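Local structure of tRNA-splicing ligase RtcB (Thermus thermophilus, 2EPG) at residues A[398-401]-A[402-406]; A[361-364]-A[365-369]; A[150-153]-A[154-157]; A[253-256]-A[257-261]; A[124-127]-A[128-131]. The protein probably joins RNA ends that carry a 2',3'-cyclic phosphate or 3'-phosphate to 5'-hydroxyl ends, using GTP and manganese ions. All coordinates share one frame; numbering follows the deposited sequence.

How the interactions relate
From the N terminus the five local contacts come as interactions 5, 3, 4, 2 and 1, in series, none nested in or crossing another. Interaction 5 starts helix 127-137 and interaction 3 starts helix 153-162. Interaction 4 lies within helix 250-265, its nearest atoms about 10 Å from those of interaction 3. Interaction 2 is a turn after strand 360-361, and interaction 1 ends helix 398-403 just before strand 407-408, the antiparallel partner of 360-361. Interactions 1 and 2 touch: Gly406 O lies 2.7 Å from Ala362 N, a probable hydrogen bond, and Met401 SE packs 3.6 Å from Phe363 CD2. Interactions 3 and 5 lie on the far side of the chain's centre from interaction 1.

Interaction 1: residues A[398-401]-A[402-406]; sequences EKAM and EVSFG
Ala400 and Gly406 meet where helix 398-403 runs out, and the carbonyl of Ala400 is the hub. Its O accepts from two amides: Ser404 N at 2.9 Å, the last regular helical bond, and Gly406 N at 2.8 Å. The two donors approach from opposite faces of the carbonyl plane, with Gly406 N standing 52° out of it, so the oxygen is gripped from both sides. On the same residue, the methyl CB lies 3.5 Å from Ser404 OG; that hydroxyl is hydrogen-bonded onward to Ser407 O.

Glu402 sits on the exposed side of the turn. Its CB rests 3.4 Å from Lys399 O, and its amide makes weak bonds to Lys399 O and Glu398 O. The main bond to Lys399 O comes from Val403 N, 2.8 Å away and nearly in line with the carbonyl. The Glu402 carboxylate bends away from the other segment.

Met401, modelled as selenomethionine, curls toward the glycine instead. CG lies beside the backbone N (chi1 -69°) and the chain makes two further bends, which brings SE to 4.0 Å from Gly406 CA. The same selenium end also packs on the loop residues Phe363 and His367.

Ser404 is the first residue to leave helical angles, and Phe405 and Gly406 follow with positive phi. The arrangement is that of a helix C terminus in which left-handed residues turn a late amide back onto a final-turn carbonyl and swing the chain into the short strand 407-408.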
loop_
_atom_site.group_PDB
_atom_site.type_symbol
_atom_site.label_atom_id
_atom_site.label_comp_id
_atom_site.label_asym_id
_atom_site.label_seq_id
_atom_site.Cartn_x
_atom_site.Cartn_y
_atom_site.Cartn_z
ATOM N N GLU A 398 5.449 -18.421 -0.151
ATOM C CA GLU A 398 6.762 -18.769 -0.665
ATOM C C GLU A 398 6.719 -18.705 -2.172
ATOM O O GLU A 398 7.677 -18.255 -2.800
ATOM C CB GLU A 398 7.166 -20.173 -0.180
ATOM C CG GLU A 398 7.515 -20.210 1.310
ATOM C CD GLU A 398 7.744 -21.618 1.849
ATOM O OE1 GLU A 398 6.753 -22.369 2.002
ATOM O OE2 GLU A 398 8.918 -21.973 2.120
ATOM N N LYS A 399 5.602 -19.131 -2.758
ATOM C CA LYS A 399 5.468 -19.115 -4.217
ATOM C C LYS A 399 5.621 -17.703 -4.772
ATOM O O LYS A 399 6.225 -17.502 -5.833
ATOM C CB LYS A 399 4.118 -19.681 -4.655
ATOM C CG LYS A 399 3.923 -19.623 -6.161
ATOM C CD LYS A 399 2.655 -20.333 -6.597
ATOM C CE LYS A 399 2.593 -20.442 -8.097
ATOM N NZ LYS A 399 1.350 -21.154 -8.540
ATOM N N ALA A 400 5.061 -16.734 -4.054
ATOM C CA ALA A 400 5.150 -15.329 -4.448
ATOM C C ALA A 400 6.616 -14.906 -4.486
ATOM O O ALA A 400 7.008 -14.113 -5.334
ATOM C CB ALA A 400 4.368 -14.436 -3.434
HETATM N N MSE A 401 7.426 -15.422 -3.568
HETATM C CA MSE A 401 8.843 -15.071 -3.560
HETATM C C MSE A 401 9.461 -15.499 -4.893
HETATM O O MSE A 401 10.356 -14.835 -5.412
HETATM C CB MSE A 401 9.606 -15.776 -2.428
HETATM C CG MSE A 401 9.275 -15.325 -1.006
HETATM SE SE MSE A 401 9.398 -13.388 -0.578
HETATM C CE MSE A 401 11.214 -12.983 -1.169
ATOM N N GLU A 402 8.982 -16.613 -5.444
ATOM C CA GLU A 402 9.510 -17.110 -6.712
ATOM C C GLU A 402 8.909 -16.423 -7.943
ATOM O O GLU A 402 9.632 -16.000 -8.850
ATOM C CB GLU A 402 9.235 -18.611 -6.839
ATOM C CG GLU A 402 10.013 -19.504 -5.875
ATOM C CD GLU A 402 11.453 -19.718 -6.303
ATOM O OE1 GLU A 402 11.870 -19.132 -7.340
ATOM O OE2 GLU A 402 12.166 -20.467 -5.597
ATOM N N VAL A 403 7.587 -16.295 -7.966
ATOM C CA VAL A 403 6.918 -15.765 -9.149
ATOM C C VAL A 403 6.444 -14.330 -9.247
ATOM O O VAL A 403 6.029 -13.915 -10.328
ATOM C CB VAL A 403 5.703 -16.660 -9.526
ATOM C CG1 VAL A 403 6.132 -18.143 -9.493
ATOM C CG2 VAL A 403 4.525 -16.408 -8.572
ATOM N N SER A 404 6.488 -13.557 -8.166
ATOM C CA SER A 404 6.000 -12.179 -8.258
ATOM C C SER A 404 6.871 -11.197 -7.508
ATOM O O SER A 404 6.389 -10.152 -7.084
ATOM C CB SER A 404 4.560 -12.097 -7.718
ATOM O OG SER A 404 4.485 -12.427 -6.339
ATOM N N PHE A 405 8.150 -11.514 -7.362
ATOM C CA PHE A 405 9.051 -10.660 -6.587
ATOM C C PHE A 405 8.417 -10.438 -5.200
ATOM O O PHE A 405 8.371 -9.321 -4.678
ATOM C CB PHE A 405 9.272 -9.326 -7.318
ATOM C CG PHE A 405 9.959 -9.484 -8.658
ATOM C CD1 PHE A 405 9.259 -9.308 -9.844
ATOM C CD2 PHE A 405 11.299 -9.844 -8.719
ATOM C CE1 PHE A 405 9.891 -9.493 -11.074
ATOM C CE2 PHE A 405 11.945 -10.033 -9.943
ATOM C CZ PHE A 405 11.232 -9.856 -11.125
ATOM N N GLY A 406 7.906 -11.524 -4.624
ATOM C CA GLY A 406 7.279 -11.460 -3.315
ATOM C C GLY A 406 6.229 -10.365 -3.231
ATOM O O GLY A 406 6.253 -9.558 -2.302
#

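Interaction 2: residues A[361-364]-A[365-369]; sequences RAFG and PGHPE
The imidazole of His367 lies over one face of the Phe363 ring in an offset stack, the centroids 3.9 Å apart and the planes 16° from parallel. Phe363 CE1 and His367 CE1 come within 3.4 Å. His367 reaches there because its CG is anti to the backbone N (chi1 -157°). Arg361 covers the opposite face of the phenyl ring: CD lies over the rim, and the bend at chi3 (71°) beyond it brings the guanidinium over Phe363 CD1. Glu369 CB touches the ring edge, 3.8 Å from Phe363 CD1. In the imidazole plane, ND1 accepts from Glu369 N at 3.0 Å, which fixes how the ring is turned. Water 1 links Arg361 NH1 to Glu369 O, whereas the charged ends of the two side chains stay beyond salt-bridge range. An alanine at His367 is likely to leave that face of Phe363 without its stacking partner and the amide of Glu369 without this acceptor. The backbone brings the rings together by a type II beta turn from Gly364 to His367, closed by His367 N to Gly364 O (3.2 Å), with Gly366 at its third position, where positive phi suits glycine.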
loop_
_atom_site.group_PDB
_atom_site.type_symbol
_atom_site.label_atom_id
_atom_site.label_comp_id
_atom_site.label_asym_id
_atom_site.label_seq_id
_atom_site.Cartn_x
_atom_site.Cartn_y
_atom_site.Cartn_z
ATOM N N ARG A 361 3.769 -5.530 -1.074
ATOM C CA ARG A 361 4.922 -6.372 -0.842
ATOM C C ARG A 361 4.222 -7.482 -0.075
ATOM O O ARG A 361 3.308 -7.214 0.703
ATOM C CB ARG A 361 5.955 -5.701 0.070
ATOM C CG ARG A 361 7.259 -6.473 0.150
ATOM C CD ARG A 361 8.181 -5.947 1.252
ATOM N NE ARG A 361 7.677 -6.268 2.582
ATOM C CZ ARG A 361 8.351 -6.036 3.706
ATOM N NH1 ARG A 361 7.830 -6.359 4.883
ATOM N NH2 ARG A 361 9.547 -5.470 3.655
ATOM N N ALA A 362 4.643 -8.718 -0.283
ATOM C CA ALA A 362 3.978 -9.832 0.380
ATOM C C ALA A 362 4.965 -10.954 0.632
ATOM O O ALA A 362 4.878 -12.025 0.012
ATOM C CB ALA A 362 2.828 -10.319 -0.497
ATOM N N PHE A 363 5.914 -10.691 1.529
ATOM C CA PHE A 363 6.923 -11.671 1.865
ATOM C C PHE A 363 6.338 -12.933 2.502
ATOM O O PHE A 363 5.289 -12.901 3.178
ATOM C CB PHE A 363 7.989 -11.031 2.754
ATOM C CG PHE A 363 8.921 -10.103 2.006
ATOM C CD1 PHE A 363 9.829 -9.304 2.692
ATOM C CD2 PHE A 363 8.868 -10.018 0.611
ATOM C CE1 PHE A 363 10.673 -8.434 2.005
ATOM C CE2 PHE A 363 9.708 -9.153 -0.097
ATOM C CZ PHE A 363 10.616 -8.354 0.603
ATOM N N GLY A 364 7.018 -14.052 2.270
ATOM C CA GLY A 364 6.532 -15.323 2.777
ATOM C C GLY A 364 7.233 -15.889 3.991
ATOM O O GLY A 364 8.181 -15.289 4.508
ATOM N N PRO A 365 6.795 -17.071 4.452
ATOM C CA PRO A 365 7.349 -17.776 5.619
ATOM C C PRO A 365 8.877 -17.833 5.603
ATOM O O PRO A 365 9.484 -18.038 4.558
ATOM C CB PRO A 365 6.714 -19.163 5.518
ATOM C CG PRO A 365 5.357 -18.855 4.902
ATOM C CD PRO A 365 5.739 -17.874 3.802
ATOM N N GLY A 366 9.487 -17.634 6.768
ATOM C CA GLY A 366 10.936 -17.675 6.871
ATOM C C GLY A 366 11.705 -16.407 6.515
ATOM O O GLY A 366 12.898 -16.315 6.803
ATOM N N HIS A 367 11.045 -15.426 5.910
ATOM C CA HIS A 367 11.726 -14.199 5.525
ATOM C C HIS A 367 12.169 -13.361 6.720
ATOM O O HIS A 367 11.376 -13.043 7.596
ATOM C CB HIS A 367 10.829 -13.365 4.606
ATOM C CG HIS A 367 11.580 -12.398 3.746
ATOM N ND1 HIS A 367 12.265 -11.316 4.261
ATOM C CD2 HIS A 367 11.805 -12.382 2.409
ATOM C CE1 HIS A 367 12.883 -10.681 3.281
ATOM N NE2 HIS A 367 12.621 -11.309 2.146
ATOM N N PRO A 368 13.458 -12.984 6.761
ATOM C CA PRO A 368 14.020 -12.175 7.850
ATOM C C PRO A 368 13.348 -10.817 8.043
ATOM O O PRO A 368 13.332 -10.280 9.146
ATOM C CB PRO A 368 15.492 -12.041 7.457
ATOM C CG PRO A 368 15.451 -12.136 5.948
ATOM C CD PRO A 368 14.484 -13.277 5.745
ATOM N N GLU A 369 12.798 -10.263 6.971
ATOM C CA GLU A 369 12.135 -8.962 7.040
ATOM C C GLU A 369 10.725 -9.074 7.620
ATOM O O GLU A 369 10.046 -8.065 7.769
ATOM C CB GLU A 369 12.031 -8.336 5.646
ATOM C CG GLU A 369 12.509 -6.897 5.540
ATOM C CD GLU A 369 13.784 -6.790 4.728
ATOM O OE1 GLU A 369 14.825 -7.292 5.204
ATOM O OE2 GLU A 369 13.741 -6.220 3.609
HETATM O O HOH W 1 9.866 -5.049 6.649
#

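Interaction 3: residues A[150-153]-A[154-157]; sequences RFSK and RELK
Glu155 reaches back across the start of helix 153-162 and lays its carboxylate beside Phe151, OE1 standing 3.5 Å from Phe151 CB and near the plane of the ring, at its edge. It forms a capping box with Ser152, the N-cap residue. In one half of the box Ser152 N donates to Glu155 OE1 over 2.8 Å, nearly straight at 162°, meeting the oxygen on its anti side and 25° out of the carboxylate plane. In the other half Glu155 N donates to Ser152 OG, though that hydroxyl is crowded in the model and its place is less sure. The reach of Glu155 follows from its torsions: CG anti to the carbonyl carbon (chi1 -65°), then an extended chain that takes the carboxylate back to the amide of Ser152. The Glu155 and Phe151 side chains cross at about a right angle, with carboxylate and ring planes oblique to each other. Phe151 also packs on Leu167 of helix 164-169, and Glu155 on Trp166, so these two side chains pack the helix start against helix 164-169. The first regular helical bond runs from Leu156 N to Ser152 O at 2.9 Å. Buried against Phe200 of helix 197-203, Leu156 places CD2 3.8 Å from Lys153 CA.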
loop_
_atom_site.group_PDB
_atom_site.type_symbol
_atom_site.label_atom_id
_atom_site.label_comp_id
_atom_site.label_asym_id
_atom_site.label_seq_id
_atom_site.Cartn_x
_atom_site.Cartn_y
_atom_site.Cartn_z
ATOM N N ARG A 150 0.856 20.080 16.673
ATOM C CA ARG A 150 1.667 20.639 15.605
ATOM C C ARG A 150 3.156 20.430 15.814
ATOM O O ARG A 150 3.631 20.381 16.943
ATOM C CB ARG A 150 1.353 22.132 15.469
ATOM C CG ARG A 150 -0.127 22.414 15.230
ATOM C CD ARG A 150 -0.468 23.872 15.493
ATOM N NE ARG A 150 -1.910 24.118 15.434
ATOM C CZ ARG A 150 -2.486 25.286 15.717
ATOM N NH1 ARG A 150 -3.807 25.415 15.636
ATOM N NH2 ARG A 150 -1.744 26.325 16.084
ATOM N N PHE A 151 3.884 20.311 14.710
ATOM C CA PHE A 151 5.324 20.102 14.743
ATOM C C PHE A 151 6.051 21.246 14.036
ATOM O O PHE A 151 5.492 21.898 13.157
ATOM C CB PHE A 151 5.662 18.780 14.049
ATOM C CG PHE A 151 5.030 17.584 14.692
ATOM C CD1 PHE A 151 5.611 16.990 15.808
ATOM C CD2 PHE A 151 3.829 17.078 14.214
ATOM C CE1 PHE A 151 5.006 15.912 16.436
ATOM C CE2 PHE A 151 3.217 16.001 14.836
ATOM C CZ PHE A 151 3.810 15.417 15.954
ATOM N N SER A 152 7.300 21.482 14.418
ATOM C CA SER A 152 8.096 22.529 13.794
ATOM C C SER A 152 8.641 21.982 12.480
ATOM O O SER A 152 8.634 20.767 12.255
ATOM C CB SER A 152 9.259 22.916 14.701
ATOM O OG SER A 152 10.159 21.828 14.834
ATOM N N LYS A 153 9.113 22.871 11.612
ATOM C CA LYS A 153 9.665 22.454 10.332
ATOM C C LYS A 153 10.884 21.553 10.536
ATOM O O LYS A 153 11.140 20.642 9.745
ATOM C CB LYS A 153 10.023 23.682 9.488
ATOM C CG LYS A 153 10.770 24.764 10.246
ATOM C CD LYS A 153 10.715 26.102 9.509
ATOM C CE LYS A 153 11.199 27.250 10.396
ATOM N NZ LYS A 153 11.192 28.562 9.679
ATOM N N ARG A 154 11.638 21.794 11.599
ATOM C CA ARG A 154 12.792 20.954 11.857
ATOM C C ARG A 154 12.304 19.567 12.278
ATOM O O ARG A 154 12.916 18.557 11.951
ATOM C CB ARG A 154 13.663 21.525 12.971
ATOM C CG ARG A 154 14.962 20.757 13.122
ATOM C CD ARG A 154 15.601 20.973 14.478
ATOM N NE ARG A 154 14.739 20.511 15.563
ATOM C CZ ARG A 154 15.079 20.541 16.848
ATOM N NH1 ARG A 154 14.229 20.102 17.771
ATOM N NH2 ARG A 154 16.271 21.003 17.213
ATOM N N GLU A 155 11.194 19.529 13.006
ATOM C CA GLU A 155 10.645 18.270 13.466
ATOM C C GLU A 155 10.082 17.466 12.312
ATOM O O GLU A 155 10.368 16.283 12.182
ATOM C CB GLU A 155 9.554 18.503 14.507
ATOM C CG GLU A 155 10.087 19.138 15.777
ATOM C CD GLU A 155 9.040 19.270 16.851
ATOM O OE1 GLU A 155 7.901 19.679 16.536
ATOM O OE2 GLU A 155 9.370 18.971 18.016
ATOM N N LEU A 156 9.291 18.097 11.459
ATOM C CA LEU A 156 8.739 17.329 10.371
ATOM C C LEU A 156 9.839 16.955 9.383
ATOM O O LEU A 156 9.691 16.018 8.605
ATOM C CB LEU A 156 7.573 18.077 9.729
ATOM C CG LEU A 156 7.745 19.130 8.660
ATOM C CD1 LEU A 156 7.362 18.520 7.309
ATOM C CD2 LEU A 156 6.827 20.314 8.980
ATOM N N LYS A 157 10.968 17.652 9.474
ATOM C CA LYS A 157 12.133 17.393 8.628
ATOM C C LYS A 157 12.761 16.083 9.125
ATOM O O LYS A 157 13.178 15.224 8.342
ATOM C CB LYS A 157 13.148 18.528 8.785
ATOM C CG LYS A 157 14.026 18.791 7.588
ATOM C CD LYS A 157 13.325 19.666 6.551
ATOM C CE LYS A 157 14.331 20.205 5.531
ATOM N NZ LYS A 157 13.694 21.046 4.466
#

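Interaction 4: residues A[253-256]-A[257-261]; sequences GHQV and CQDYV
Gln255 and Asp259 are clasped one turn apart: Gln255 NE2 donates to Asp259 OD2 over 2.8 Å at 166°. OD2 lies in the plane of the Gln255 amide, whereas NE2 meets it from above the carboxylate plane; the two planes are 41° apart. Gln255 gets there by bending at chi2 (57°) after a CG set opposite the backbone N. Asp259 OD1 is taken by Ser196 OG, so each carboxylate oxygen has a partner. An alanine at Asp259 would probably leave Gln255 NE2 without this acceptor and Ser196 OG without its mate.

These are i to i+4 contacts within helix 250-265, whose backbone bonds include Asp259 N to Gln255 O at 2.8 Å. The buried flank is the tight one. Val256 and Tyr260 lie side by side pointing the same way, with Val256 CG1 4.0 Å from Tyr260 CD1, and Val256 O meets the ring edge 3.2 Å from CD1. Both also press on Ala296 of helix 288-321, and Tyr260 OH is bonded to Lys194 O. The flank of His254 and Gln258 is looser and partly exposed: Gln258 N bonds to His254 O at 3.1 Å, while the His254 side chain points away and the end of Gln258 leads off, and the imidazole meets Phe105 instead.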
loop_
_atom_site.group_PDB
_atom_site.type_symbol
_atom_site.label_atom_id
_atom_site.label_comp_id
_atom_site.label_asym_id
_atom_site.label_seq_id
_atom_site.Cartn_x
_atom_site.Cartn_y
_atom_site.Cartn_z
ATOM N N GLY A 253 3.585 13.767 -1.117
ATOM C CA GLY A 253 3.962 12.731 -2.060
ATOM C C GLY A 253 3.517 13.032 -3.475
ATOM O O GLY A 253 4.231 12.767 -4.444
ATOM N N HIS A 254 2.324 13.588 -3.600
ATOM C CA HIS A 254 1.791 13.930 -4.906
ATOM C C HIS A 254 2.731 14.945 -5.580
ATOM O O HIS A 254 3.095 14.792 -6.747
ATOM C CB HIS A 254 0.393 14.531 -4.740
ATOM C CG HIS A 254 -0.350 14.705 -6.023
ATOM N ND1 HIS A 254 -1.202 13.744 -6.524
ATOM C CD2 HIS A 254 -0.383 15.734 -6.903
ATOM C CE1 HIS A 254 -1.732 14.176 -7.656
ATOM N NE2 HIS A 254 -1.250 15.381 -7.908
ATOM N N GLN A 255 3.127 15.972 -4.832
ATOM C CA GLN A 255 4.006 17.014 -5.363
ATOM C C GLN A 255 5.356 16.442 -5.775
ATOM O O GLN A 255 5.863 16.765 -6.836
ATOM C CB GLN A 255 4.209 18.131 -4.329
ATOM C CG GLN A 255 4.851 19.403 -4.895
ATOM C CD GLN A 255 4.063 19.970 -6.055
ATOM O OE1 GLN A 255 2.882 20.253 -5.922
ATOM N NE2 GLN A 255 4.710 20.126 -7.202
ATOM N N VAL A 256 5.938 15.590 -4.932
ATOM C CA VAL A 256 7.219 14.966 -5.246
ATOM C C VAL A 256 7.148 14.193 -6.566
ATOM O O VAL A 256 8.104 14.181 -7.353
ATOM C CB VAL A 256 7.667 14.001 -4.113
ATOM C CG1 VAL A 256 8.836 13.129 -4.592
ATOM C CG2 VAL A 256 8.086 14.795 -2.901
ATOM N N CYS A 257 6.016 13.552 -6.821
ATOM C CA CYS A 257 5.872 12.801 -8.060
ATOM C C CYS A 257 5.873 13.777 -9.232
ATOM O O CYS A 257 6.552 13.562 -10.238
ATOM C CB CYS A 257 4.573 11.981 -8.051
ATOM S SG CYS A 257 4.300 10.953 -9.547
ATOM N N GLN A 258 5.113 14.856 -9.083
ATOM C CA GLN A 258 5.003 15.888 -10.115
ATOM C C GLN A 258 6.344 16.553 -10.394
ATOM O O GLN A 258 6.736 16.713 -11.543
ATOM C CB GLN A 258 3.991 16.951 -9.687
ATOM C CG GLN A 258 3.891 18.123 -10.644
ATOM C CD GLN A 258 3.195 17.763 -11.945
ATOM O OE1 GLN A 258 1.995 17.481 -11.957
ATOM N NE2 GLN A 258 3.946 17.766 -13.047
ATOM N N ASP A 259 7.042 16.936 -9.331
ATOM C CA ASP A 259 8.345 17.588 -9.442
ATOM C C ASP A 259 9.323 16.750 -10.251
ATOM O O ASP A 259 10.035 17.269 -11.110
ATOM C CB ASP A 259 8.953 17.824 -8.056
ATOM C CG ASP A 259 8.189 18.849 -7.229
ATOM O OD1 ASP A 259 8.434 18.912 -6.005
ATOM O OD2 ASP A 259 7.360 19.596 -7.791
ATOM N N TYR A 260 9.363 15.449 -9.981
ATOM C CA TYR A 260 10.305 14.585 -10.677
ATOM C C TYR A 260 9.905 14.074 -12.044
ATOM O O TYR A 260 10.771 13.824 -12.872
ATOM C CB TYR A 260 10.735 13.432 -9.766
ATOM C CG TYR A 260 11.722 13.903 -8.712
ATOM C CD1 TYR A 260 11.285 14.331 -7.462
ATOM C CD2 TYR A 260 13.084 14.006 -9.010
ATOM C CE1 TYR A 260 12.176 14.858 -6.529
ATOM C CE2 TYR A 260 13.989 14.531 -8.093
ATOM C CZ TYR A 260 13.526 14.957 -6.858
ATOM O OH TYR A 260 14.410 15.488 -5.963
ATOM N N VAL A 261 8.611 13.912 -12.295
ATOM C CA VAL A 261 8.197 13.469 -13.616
ATOM C C VAL A 261 8.706 14.523 -14.600
ATOM O O VAL A 261 9.389 14.191 -15.577
ATOM C CB VAL A 261 6.656 13.383 -13.768
ATOM C CG1 VAL A 261 6.293 13.258 -15.244
ATOM C CG2 VAL A 261 6.114 12.183 -13.006
#

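Interaction 5: residues A[124-127]-A[128-131]; sequences LPRQ and KELA
Glu129 folds back over Arg126 at the head of helix 127-137. Its CB starts 3.6 Å from Arg126 O, the carbonyl that opens the helix. From there a chi1 of -64° turns CG away from its own carbonyl, and a bend at chi2 (65°) turns the chain back toward the preceding loop. CD arrives 4.0 Å from Arg126 CA. The tip oxygen OE1 is modelled too close to that CA, so its exact position is doubtful. The carboxylate makes no salt bridge with the arginine, whose extended chain leads away from the glutamate. Its NH2 is bonded to Val322 O, and the guanidinium forms a cation-pi contact with Phe324.

Under these side chains the backbone is regular. Leu130 N donates to Arg126 O at 2.9 Å, almost straight, and Ala131 N to Gln127 O at 3.0 Å. Arg126 thus stands at the N-cap position, after the short 3-10 segment 124-125.

One flank of the helix faces strands. Gln127 and Ala131, one turn apart, both rest on Ile483 of strand 474-486. Gln127 also touches Leu440, and Ala131 Arg442, of strand 440-442, which runs parallel to 474-486, so the first turn of the helix spans this strand pair while Arg126 reaches the chain just after helix 288-321.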
loop_
_atom_site.group_PDB
_atom_site.type_symbol
_atom_site.label_atom_id
_atom_site.label_comp_id
_atom_site.label_asym_id
_atom_site.label_seq_id
_atom_site.Cartn_x
_atom_site.Cartn_y
_atom_site.Cartn_z
ATOM N N LEU A 124 -20.756 -2.356 19.878
ATOM C CA LEU A 124 -22.048 -1.905 19.409
ATOM C C LEU A 124 -22.774 -0.900 20.299
ATOM O O LEU A 124 -23.241 0.128 19.819
ATOM C CB LEU A 124 -22.934 -3.123 19.139
ATOM C CG LEU A 124 -23.457 -3.276 17.709
ATOM C CD1 LEU A 124 -22.387 -2.867 16.712
ATOM C CD2 LEU A 124 -23.886 -4.716 17.477
ATOM N N PRO A 125 -22.873 -1.172 21.607
ATOM C CA PRO A 125 -23.582 -0.191 22.442
ATOM C C PRO A 125 -22.958 1.212 22.539
ATOM O O PRO A 125 -23.609 2.153 23.006
ATOM C CB PRO A 125 -23.705 -0.906 23.795
ATOM C CG PRO A 125 -22.559 -1.882 23.797
ATOM C CD PRO A 125 -22.505 -2.377 22.375
ATOM N N ARG A 126 -21.711 1.361 22.084
ATOM C CA ARG A 126 -21.039 2.664 22.122
ATOM C C ARG A 126 -20.657 3.127 20.718
ATOM O O ARG A 126 -19.843 4.039 20.542
ATOM C CB ARG A 126 -19.774 2.594 22.974
ATOM C CG ARG A 126 -19.950 1.907 24.313
ATOM C CD ARG A 126 -18.776 2.229 25.206
ATOM N NE ARG A 126 -18.511 1.173 26.173
ATOM C CZ ARG A 126 -17.562 1.246 27.096
ATOM N NH1 ARG A 126 -17.372 0.240 27.941
ATOM N NH2 ARG A 126 -16.807 2.329 27.183
ATOM N N GLN A 127 -21.249 2.478 19.727
ATOM C CA GLN A 127 -20.994 2.765 18.324
ATOM C C GLN A 127 -21.104 4.253 17.973
ATOM O O GLN A 127 -20.258 4.809 17.259
ATOM C CB GLN A 127 -21.961 1.940 17.479
ATOM C CG GLN A 127 -21.837 2.148 16.003
ATOM C CD GLN A 127 -22.700 1.183 15.213
ATOM O OE1 GLN A 127 -23.856 0.932 15.559
ATOM N NE2 GLN A 127 -22.144 0.649 14.137
ATOM N N LYS A 128 -22.140 4.901 18.486
ATOM C CA LYS A 128 -22.357 6.311 18.215
ATOM C C LYS A 128 -21.280 7.153 18.886
ATOM O O LYS A 128 -20.659 7.985 18.243
ATOM C CB LYS A 128 -23.756 6.719 18.698
ATOM C CG LYS A 128 -24.266 8.041 18.155
ATOM C CD LYS A 128 -23.830 9.223 19.018
ATOM C CE LYS A 128 -24.585 10.492 18.619
ATOM N NZ LYS A 128 -26.056 10.223 18.612
ATOM N N GLU A 129 -21.055 6.932 20.178
ATOM C CA GLU A 129 -20.035 7.679 20.909
ATOM C C GLU A 129 -18.671 7.605 20.204
ATOM O O GLU A 129 -17.980 8.615 20.070
ATOM C CB GLU A 129 -19.875 7.135 22.333
ATOM C CG GLU A 129 -21.090 7.278 23.242
ATOM C CD GLU A 129 -22.273 6.466 22.758
ATOM O OE1 GLU A 129 -22.064 5.319 22.306
ATOM O OE2 GLU A 129 -23.411 6.967 22.839
ATOM N N LEU A 130 -18.295 6.408 19.760
ATOM C CA LEU A 130 -17.011 6.200 19.095
ATOM C C LEU A 130 -16.947 6.935 17.761
ATOM O O LEU A 130 -15.973 7.625 17.474
ATOM C CB LEU A 130 -16.760 4.702 18.901
ATOM C CG LEU A 130 -15.440 4.285 18.244
ATOM C CD1 LEU A 130 -14.258 4.819 19.048
ATOM C CD2 LEU A 130 -15.383 2.754 18.146
ATOM N N ALA A 131 -17.990 6.801 16.952
ATOM C CA ALA A 131 -18.016 7.477 15.667
ATOM C C ALA A 131 -17.758 8.973 15.890
ATOM O O ALA A 131 -16.887 9.568 15.244
ATOM C CB ALA A 131 -19.369 7.255 14.980
#